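Lactate dehydrogenase, adjacent gene encodes predicted malate dehydrogenase (Cryptosporidium parvum, PDB 4ND4) probably interconverts (S)-lactate and pyruvate, using NAD(+)/NADH as the hydride-carrying cofactor, as a member of the lactate/malate dehydrogenase superfamily. Local coordinates at residues D88-L93 against I120-D125. Sequence-based numbering, arbitrary orientation.
Sequences DDRSEL and ITNPLD. With NAD (nicotinamide-adenine-dinucleotide), chain C; PYR (pyruvic acid), chain D.
S91 and P123 bring the two backbones together, their CA atoms 5.2 Å apart, where the 3-10 turn 90-93 leading into helix 94-111 meets the cis-proline turn between strand 116-119 and helix 124-135. In this Rossmann-type domain of a lactate dehydrogenase the two loops follow neighbouring parallel strands, and together they illustrate how a substrate can bridge segments that share no direct hydrogen bond. P123 lays its ring against the backbone of 90-91, with CD 3.8 Å from R90 O, while L93 packs CB over N122 O and turns CD1 to the nicotinamide ribose. The R90 chain, extended from CG to NE, runs past the N122 amide, CD lying 3.6 Å from OD1, and the guanidinium and amide planes are 68° apart. Beyond that crossing the two groups converge on pyruvate. R90 NE and N122 ND2 both donate to the keto oxygen O3, a double grip that would probably polarise the keto group for hydride transfer. R90 NH2 donates almost straight (173°) to the carboxylate OXT, which lies in the guanidinium plane at its edge; R153 and H177, the predicted proton acceptor, complete the pyruvate site. N122 OD1, the other end of the amide, takes L124 N on an in-plane lone pair at 3.0 Å, an Asx turn at the start of helix 124-135. I120 O meanwhile receives the carboxamide N7N of NAD. The amide nitrogen N122 ND2 links both ligands, 2.9 Å from pyruvate O3 and 3.1 Å from ribose O2D.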
ATOM      1  N   ASP A  88       7.177 -37.281   9.337  1.00 50.28           N
ATOM      2  CA  ASP A  88       7.366 -37.634   7.923  1.00 49.72           C
ATOM      3  C   ASP A  88       6.198 -37.229   7.024  1.00 47.42           C
ATOM      4  O   ASP A  88       6.401 -36.949   5.844  1.00 47.73           O
ATOM      5  CB  ASP A  88       7.585 -39.144   7.782  1.00 50.58           C
ATOM      6  CG  ASP A  88       8.809 -39.633   8.532  1.00 51.86           C
ATOM      7  OD1 ASP A  88       9.865 -38.971   8.458  1.00 52.34           O
ATOM      8  OD2 ASP A  88       8.716 -40.689   9.193  1.00 54.34           O
ATOM      9  N   ASP A  89       4.983 -37.224   7.567  1.00 44.75           N
ATOM     10  CA  ASP A  89       3.788 -36.957   6.775  1.00 43.18           C
ATOM     11  C   ASP A  89       2.772 -36.122   7.549  1.00 41.31           C
ATOM     12  O   ASP A  89       2.593 -36.309   8.751  1.00 41.80           O
ATOM     13  CB  ASP A  89       3.151 -38.279   6.346  1.00 43.51           C
ATOM     14  CG  ASP A  89       2.138 -38.104   5.231  1.00 44.30           C
ATOM     15  OD1 ASP A  89       1.018 -37.626   5.503  1.00 44.40           O
ATOM     16  OD2 ASP A  89       2.463 -38.454   4.077  1.00 45.88           O
ATOM     17  N   ARG A  90       2.090 -35.224   6.839  1.00 38.59           N
ATOM     18  CA  ARG A  90       1.062 -34.364   7.430  1.00 36.88           C
ATOM     19  C   ARG A  90      -0.124 -35.153   8.006  1.00 36.81           C
ATOM     20  O   ARG A  90      -0.867 -34.631   8.838  1.00 36.53           O
ATOM     21  CB  ARG A  90       0.530 -33.373   6.388  1.00 35.72           C
ATOM     22  CG  ARG A  90       1.544 -32.380   5.827  1.00 34.77           C
ATOM     23  CD  ARG A  90       0.944 -31.682   4.614  1.00 34.51           C
ATOM     24  NE  ARG A  90       1.832 -30.719   3.960  1.00 33.88           N
ATOM     25  CZ  ARG A  90       2.706 -31.002   2.991  1.00 34.60           C
ATOM     26  NH1 ARG A  90       2.869 -32.246   2.546  1.00 34.39           N
ATOM     27  NH2 ARG A  90       3.439 -30.025   2.465  1.00 34.41           N
ATOM     28  N   SER A  91      -0.303 -36.395   7.555  1.00 36.77           N
ATOM     29  CA  SER A  91      -1.390 -37.265   8.026  1.00 37.41           C
ATOM     30  C   SER A  91      -1.262 -37.701   9.483  1.00 36.43           C
ATOM     31  O   SER A  91      -2.228 -38.169  10.069  1.00 35.16           O
ATOM     32  CB  SER A  91      -1.471 -38.525   7.166  1.00 38.01           C
ATOM     33  OG  SER A  91      -1.716 -38.194   5.816  1.00 41.39           O
ATOM     34  N   GLU A  92      -0.073 -37.565  10.059  1.00 37.02           N
ATOM     35  CA  GLU A  92       0.157 -37.949  11.449  1.00 37.64           C
ATOM     36  C   GLU A  92      -0.766 -37.218  12.431  1.00 38.40           C
ATOM     37  O   GLU A  92      -1.065 -37.740  13.497  1.00 38.95           O
ATOM     38  CB  GLU A  92       1.618 -37.714  11.823  1.00 37.67           C
ATOM     39  CG  GLU A  92       2.580 -38.646  11.102  1.00 38.24           C
ATOM     40  CD  GLU A  92       4.012 -38.156  11.126  1.00 38.43           C
ATOM     41  OE1 GLU A  92       4.770 -38.509  10.198  1.00 39.42           O
ATOM     42  OE2 GLU A  92       4.382 -37.416  12.064  1.00 37.79           O
ATOM     43  N   LEU A  93      -1.232 -36.027  12.057  1.00 38.66           N
ATOM     44  CA  LEU A  93      -2.130 -35.239  12.901  1.00 39.11           C
ATOM     45  C   LEU A  93      -3.606 -35.537  12.640  1.00 37.72           C
ATOM     46  O   LEU A  93      -4.474 -34.876  13.204  1.00 37.12           O
ATOM     47  CB  LEU A  93      -1.889 -33.746  12.665  1.00 40.38           C
ATOM     48  CG  LEU A  93      -0.446 -33.245  12.736  1.00 41.41           C
ATOM     49  CD1 LEU A  93      -0.369 -31.802  12.254  1.00 42.16           C
ATOM     50  CD2 LEU A  93       0.102 -33.383  14.149  1.00 41.40           C
ATOM     51  N   ILE A 120      -7.019 -24.392   7.316  1.00 24.83           N
ATOM     52  CA  ILE A 120      -5.562 -24.494   7.160  1.00 25.12           C
ATOM     53  C   ILE A 120      -5.014 -25.759   7.830  1.00 25.57           C
ATOM     54  O   ILE A 120      -4.053 -26.356   7.343  1.00 25.39           O
ATOM     55  CB  ILE A 120      -4.860 -23.241   7.717  1.00 25.55           C
ATOM     56  CG1 ILE A 120      -5.347 -22.008   6.953  1.00 25.87           C
ATOM     57  CG2 ILE A 120      -3.345 -23.382   7.629  1.00 25.58           C
ATOM     58  CD1 ILE A 120      -4.788 -20.700   7.456  1.00 26.84           C
ATOM     59  N   THR A 121      -5.642 -26.155   8.937  1.00 26.01           N
ATOM     60  CA  THR A 121      -5.307 -27.360   9.694  1.00 26.16           C
ATOM     61  C   THR A 121      -5.005 -28.580   8.820  1.00 26.66           C
ATOM     62  O   THR A 121      -5.785 -28.923   7.931  1.00 26.35           O
ATOM     63  CB  THR A 121      -6.479 -27.712  10.638  1.00 26.82           C
ATOM     64  OG1 THR A 121      -6.809 -26.565  11.436  1.00 26.46           O
ATOM     65  CG2 THR A 121      -6.132 -28.880  11.540  1.00 27.02           C
ATOM     66  N   ASN A 122      -3.874 -29.232   9.091  1.00 27.60           N
ATOM     67  CA  ASN A 122      -3.467 -30.444   8.368  1.00 27.92           C
ATOM     68  C   ASN A 122      -4.022 -31.724   9.000  1.00 28.81           C
ATOM     69  O   ASN A 122      -4.306 -31.738  10.202  1.00 29.58           O
ATOM     70  CB  ASN A 122      -1.939 -30.536   8.288  1.00 27.72           C
ATOM     71  CG  ASN A 122      -1.379 -29.887   7.034  1.00 27.27           C
ATOM     72  OD1 ASN A 122      -1.949 -30.019   5.954  1.00 26.79           O
ATOM     73  ND2 ASN A 122      -0.248 -29.200   7.170  1.00 27.09           N
ATOM     74  N   PRO A 123      -4.186 -32.801   8.199  1.00 28.70           N
ATOM     75  CA  PRO A 123      -3.941 -32.903   6.752  1.00 28.67           C
ATOM     76  C   PRO A 123      -5.033 -32.187   5.955  1.00 28.51           C
ATOM     77  O   PRO A 123      -6.196 -32.597   5.974  1.00 28.29           O
ATOM     78  CB  PRO A 123      -3.964 -34.413   6.492  1.00 28.59           C
ATOM     79  CG  PRO A 123      -4.836 -34.969   7.566  1.00 28.66           C
ATOM     80  CD  PRO A 123      -4.633 -34.087   8.769  1.00 28.85           C
ATOM     81  N   LEU A 124      -4.632 -31.132   5.252  1.00 28.71           N
ATOM     82  CA  LEU A 124      -5.548 -30.115   4.723  1.00 28.55           C
ATOM     83  C   LEU A 124      -6.802 -30.638   4.017  1.00 28.68           C
ATOM     84  O   LEU A 124      -7.921 -30.349   4.444  1.00 28.75           O
ATOM     85  CB  LEU A 124      -4.776 -29.180   3.781  1.00 28.44           C
ATOM     86  CG  LEU A 124      -5.462 -27.928   3.220  1.00 28.08           C
ATOM     87  CD1 LEU A 124      -6.267 -28.216   1.960  1.00 28.07           C
ATOM     88  CD2 LEU A 124      -6.315 -27.235   4.274  1.00 28.15           C
ATOM     89  N   ASP A 125      -6.622 -31.391   2.939  1.00 28.59           N
ATOM     90  CA  ASP A 125      -7.753 -31.775   2.082  1.00 29.20           C
ATOM     91  C   ASP A 125      -8.782 -32.608   2.832  1.00 29.56           C
ATOM     92  O   ASP A 125      -9.990 -32.402   2.678  1.00 29.33           O
ATOM     93  CB  ASP A 125      -7.264 -32.519   0.839  1.00 29.06           C
ATOM     94  CG  ASP A 125      -6.304 -31.688   0.013  1.00 29.06           C
ATOM     95  OD1 ASP A 125      -6.769 -30.923  -0.860  1.00 29.13           O
ATOM     96  OD2 ASP A 125      -5.082 -31.790   0.255  1.00 29.18           O
TER
HETATM   97  PA  NAD C 401       0.614 -24.074  16.404  1.00 25.85           P
HETATM   98  O1A NAD C 401       1.609 -22.952  16.470  1.00 25.56           O
HETATM   99  O2A NAD C 401       0.789 -25.274  17.294  1.00 26.96           O
HETATM  100  O5B NAD C 401      -0.834 -23.458  16.686  1.00 27.13           O
HETATM  101  C5B NAD C 401      -1.969 -24.274  16.936  1.00 27.48           C
HETATM  102  C4B NAD C 401      -2.868 -23.534  17.913  1.00 27.49           C
HETATM  103  O4B NAD C 401      -4.127 -24.199  17.979  1.00 27.93           O
HETATM  104  C3B NAD C 401      -2.317 -23.491  19.338  1.00 27.83           C
HETATM  105  O3B NAD C 401      -2.151 -22.139  19.783  1.00 27.16           O
HETATM  106  C2B NAD C 401      -3.355 -24.207  20.180  1.00 28.01           C
HETATM  107  O2B NAD C 401      -3.553 -23.610  21.464  1.00 28.92           O
HETATM  108  C1B NAD C 401      -4.601 -24.106  19.319  1.00 27.78           C
HETATM  109  N9A NAD C 401      -5.621 -25.138  19.609  1.00 27.54           N
HETATM  110  C8A NAD C 401      -5.434 -26.421  19.978  1.00 27.14           C
HETATM  111  N7A NAD C 401      -6.632 -27.033  20.156  1.00 27.39           N
HETATM  112  C5A NAD C 401      -7.598 -26.138  19.903  1.00 27.11           C
HETATM  113  C6A NAD C 401      -9.076 -26.123  19.903  1.00 27.47           C
HETATM  114  N6A NAD C 401      -9.790 -27.230  20.220  1.00 27.58           N
HETATM  115  N1A NAD C 401      -9.688 -24.964  19.566  1.00 27.64           N
HETATM  116  C2A NAD C 401      -9.005 -23.848  19.249  1.00 27.45           C
HETATM  117  N3A NAD C 401      -7.662 -23.798  19.234  1.00 27.34           N
HETATM  118  C4A NAD C 401      -6.923 -24.889  19.541  1.00 27.29           C
HETATM  119  O3  NAD C 401       0.459 -24.627  14.887  1.00 25.84           O
HETATM  120  PN  NAD C 401       0.713 -23.731  13.565  1.00 24.36           P
HETATM  121  O1N NAD C 401       2.188 -23.690  13.284  1.00 24.31           O
HETATM  122  O2N NAD C 401      -0.035 -22.430  13.694  1.00 25.00           O
HETATM  123  O5D NAD C 401      -0.027 -24.604  12.438  1.00 24.52           O
HETATM  124  C5D NAD C 401      -1.433 -24.801  12.536  1.00 24.61           C
HETATM  125  C4D NAD C 401      -1.894 -25.905  11.588  1.00 25.30           C
HETATM  126  O4D NAD C 401      -1.683 -25.503  10.230  1.00 25.87           O
HETATM  127  C3D NAD C 401      -1.142 -27.217  11.759  1.00 24.97           C
HETATM  128  O3D NAD C 401      -2.085 -28.289  11.670  1.00 24.66           O
HETATM  129  C2D NAD C 401      -0.175 -27.248  10.588  1.00 25.25           C
HETATM  130  O2D NAD C 401       0.208 -28.574  10.202  1.00 24.17           O
HETATM  131  C1D NAD C 401      -1.006 -26.548   9.524  1.00 25.78           C
HETATM  132  N1N NAD C 401      -0.296 -26.011   8.350  1.00 26.97           N
HETATM  133  C2N NAD C 401      -0.942 -26.076   7.173  1.00 27.33           C
HETATM  134  C3N NAD C 401      -0.374 -25.600   5.993  1.00 27.52           C
HETATM  135  C7N NAD C 401      -1.104 -25.672   4.678  1.00 27.89           C
HETATM  136  O7N NAD C 401      -0.497 -25.409   3.651  1.00 28.57           O
HETATM  137  N7N NAD C 401      -2.397 -25.997   4.618  1.00 27.90           N
HETATM  138  C4N NAD C 401       0.894 -25.037   6.054  1.00 27.57           C
HETATM  139  C5N NAD C 401       1.552 -24.977   7.276  1.00 27.71           C
HETATM  140  C6N NAD C 401       0.932 -25.469   8.422  1.00 27.32           C
HETATM  141  C   PYR D 402       3.428 -26.915   4.469  1.00 30.01           C
HETATM  142  O   PYR D 402       4.218 -26.046   4.892  1.00 30.99           O
HETATM  143  OXT PYR D 402       3.273 -27.144   3.256  1.00 29.97           O
HETATM  144  CA  PYR D 402       2.661 -27.691   5.420  1.00 30.55           C
HETATM  145  O3  PYR D 402       1.518 -28.002   5.134  1.00 30.60           O
HETATM  146  CB  PYR D 402       3.294 -28.090   6.719  1.00 31.73           C